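Local coordinates for GTP-binding protein (Thermus thermophilus, PDB 2DBY), which is a P-loop GTPase-family protein of the YchF/OLA1 subfamily that binds GDP and probably acts as a ribosome-binding ATPase, at residues V74-L79 with N91-H96. Residues are numbered along the deposited sequence; the frame is centred on the assembly and turned at random.
Sequences VDIAGL and NQFLAH
His-96 turns the edge of its imidazole to the backbone of Ala-77: ND1 donates to Ala-77 O at 2.6 Å, with the acceptor close to the ring plane and the N-H...O angle at 154°. The donor arrives tilted 21° from the carbonyl plane. Gln-92 O, one turn earlier in the helix, lies over one face of the ring, offset toward the rim. One turn back from His-96, Phe-93 crosses the side chain of Ile-76 at about a right angle, and Ile-76 CG2 lies 3.5 Å from Phe-93 CD1. The phenyl ring of Phe-93, its CG swung opposite the backbone N (chi1 177°), extends past Gly-78 to Ile-76 and also meets Val-7 and Val-131. The other branch of Ile-76 ends in CD1, 3.7 Å from His-96 O. Strand 66-75 here runs out into the DxxG (G3) motif at the start of switch II in P-loop GTPases, matched here by Asp-75 to Gly-78; Asp-75 forms a salt bridge with Lys-14, a GDP-binding residue. Gly-78 passes close to the helix, its CA 4.4 Å from Phe-93 CA, at backbone angles suited to glycine. Beyond it a water donates to Leu-79 O and accepts from Phe-93 N at 3.0 Å, bridging the loop to the first turn of helix 91-98.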
loop_
_atom_site.group_PDB
_atom_site.type_symbol
_atom_site.label_atom_id
_atom_site.label_comp_id
_atom_site.label_asym_id
_atom_site.label_seq_id
_atom_site.Cartn_x
_atom_site.Cartn_y
_atom_site.Cartn_z
ATOM N N VAL A 74 -8.388 -1.810 -4.871
ATOM C CA VAL A 74 -9.505 -1.422 -5.717
ATOM C C VAL A 74 -9.359 -2.061 -7.094
ATOM O O VAL A 74 -8.265 -2.027 -7.677
ATOM C CB VAL A 74 -9.517 0.099 -5.897
ATOM C CG1 VAL A 74 -10.702 0.519 -6.779
ATOM C CG2 VAL A 74 -9.559 0.774 -4.545
ATOM N N ASP A 75 -10.432 -2.656 -7.616
ATOM C CA ASP A 75 -10.373 -3.238 -8.947
ATOM C C ASP A 75 -10.617 -2.036 -9.838
ATOM O O ASP A 75 -11.760 -1.563 -9.924
ATOM C CB ASP A 75 -11.503 -4.253 -9.176
ATOM C CG ASP A 75 -11.452 -4.890 -10.569
ATOM O OD1 ASP A 75 -10.622 -4.467 -11.404
ATOM O OD2 ASP A 75 -12.249 -5.825 -10.829
ATOM N N ILE A 76 -9.559 -1.568 -10.508
ATOM C CA ILE A 76 -9.672 -0.383 -11.350
ATOM C C ILE A 76 -10.386 -0.757 -12.606
ATOM O O ILE A 76 -9.937 -1.603 -13.387
ATOM C CB ILE A 76 -8.317 0.212 -11.707
ATOM C CG1 ILE A 76 -7.626 0.755 -10.443
ATOM C CG2 ILE A 76 -8.516 1.328 -12.758
ATOM C CD1 ILE A 76 -8.267 1.982 -9.833
ATOM N N ALA A 77 -11.494 -0.073 -12.793
ATOM C CA ALA A 77 -12.371 -0.309 -13.904
ATOM C C ALA A 77 -12.200 0.690 -15.032
ATOM O O ALA A 77 -12.040 1.894 -14.783
ATOM C CB ALA A 77 -13.767 -0.268 -13.401
ATOM N N GLY A 78 -12.217 0.170 -16.261
ATOM C CA GLY A 78 -12.129 1.024 -17.428
ATOM C C GLY A 78 -11.282 0.599 -18.603
ATOM O O GLY A 78 -10.231 -0.049 -18.461
ATOM N N LEU A 79 -11.751 0.964 -19.789
ATOM C CA LEU A 79 -11.009 0.682 -21.016
ATOM C C LEU A 79 -9.767 1.576 -20.847
ATOM O O LEU A 79 -9.892 2.725 -20.390
ATOM C CB LEU A 79 -11.836 1.102 -22.251
ATOM C CG LEU A 79 -11.172 1.133 -23.653
ATOM C CD1 LEU A 79 -12.201 0.789 -24.754
ATOM C CD2 LEU A 79 -10.554 2.526 -23.916
ATOM N N ASN A 91 -11.236 7.717 -20.371
ATOM C CA ASN A 91 -11.369 8.726 -19.322
ATOM C C ASN A 91 -11.731 8.179 -17.946
ATOM O O ASN A 91 -11.249 8.692 -16.917
ATOM C CB ASN A 91 -12.397 9.792 -19.702
ATOM C CG ASN A 91 -11.863 10.791 -20.700
ATOM O OD1 ASN A 91 -10.677 10.800 -21.026
ATOM N ND2 ASN A 91 -12.740 11.659 -21.177
ATOM N N GLN A 92 -12.587 7.165 -17.935
ATOM C CA GLN A 92 -13.029 6.539 -16.685
ATOM C C GLN A 92 -11.847 5.883 -15.978
ATOM O O GLN A 92 -11.694 6.001 -14.778
ATOM C CB GLN A 92 -14.106 5.490 -16.963
ATOM C CG GLN A 92 -15.476 6.065 -17.327
ATOM C CD GLN A 92 -16.188 6.692 -16.141
ATOM O OE1 GLN A 92 -15.752 7.712 -15.602
ATOM N NE2 GLN A 92 -17.293 6.077 -15.728
ATOM N N PHE A 93 -11.013 5.188 -16.737
ATOM C CA PHE A 93 -9.838 4.544 -16.172
ATOM C C PHE A 93 -8.946 5.585 -15.495
ATOM O O PHE A 93 -8.522 5.406 -14.362
ATOM C CB PHE A 93 -9.084 3.812 -17.284
ATOM C CG PHE A 93 -7.798 3.151 -16.820
ATOM C CD1 PHE A 93 -7.835 1.941 -16.135
ATOM C CD2 PHE A 93 -6.552 3.749 -17.080
ATOM C CE1 PHE A 93 -6.632 1.307 -15.710
ATOM C CE2 PHE A 93 -5.348 3.150 -16.669
ATOM C CZ PHE A 93 -5.381 1.912 -15.975
ATOM N N LEU A 94 -8.661 6.692 -16.173
ATOM C CA LEU A 94 -7.824 7.724 -15.562
ATOM C C LEU A 94 -8.475 8.282 -14.296
ATOM O O LEU A 94 -7.799 8.548 -13.303
ATOM C CB LEU A 94 -7.592 8.885 -16.534
ATOM C CG LEU A 94 -6.819 8.547 -17.813
ATOM C CD1 LEU A 94 -6.824 9.767 -18.757
ATOM C CD2 LEU A 94 -5.369 8.153 -17.438
ATOM N N ALA A 95 -9.786 8.475 -14.336
ATOM C CA ALA A 95 -10.472 9.021 -13.170
ATOM C C ALA A 95 -10.336 8.079 -11.981
ATOM O O ALA A 95 -10.174 8.534 -10.840
ATOM C CB ALA A 95 -11.935 9.245 -13.477
ATOM N N HIS A 96 -10.430 6.784 -12.248
ATOM C CA HIS A 96 -10.314 5.779 -11.187
ATOM C C HIS A 96 -8.890 5.720 -10.655
ATOM O O HIS A 96 -8.691 5.633 -9.436
ATOM C CB HIS A 96 -10.776 4.411 -11.681
ATOM C CG HIS A 96 -12.251 4.337 -11.932
ATOM N ND1 HIS A 96 -12.814 3.464 -12.838
ATOM C CD2 HIS A 96 -13.279 5.035 -11.396
ATOM C CE1 HIS A 96 -14.124 3.629 -12.852
ATOM N NE2 HIS A 96 -14.433 4.577 -11.986
HETATM O O HOH W 1 -11.986 4.256 -19.472
#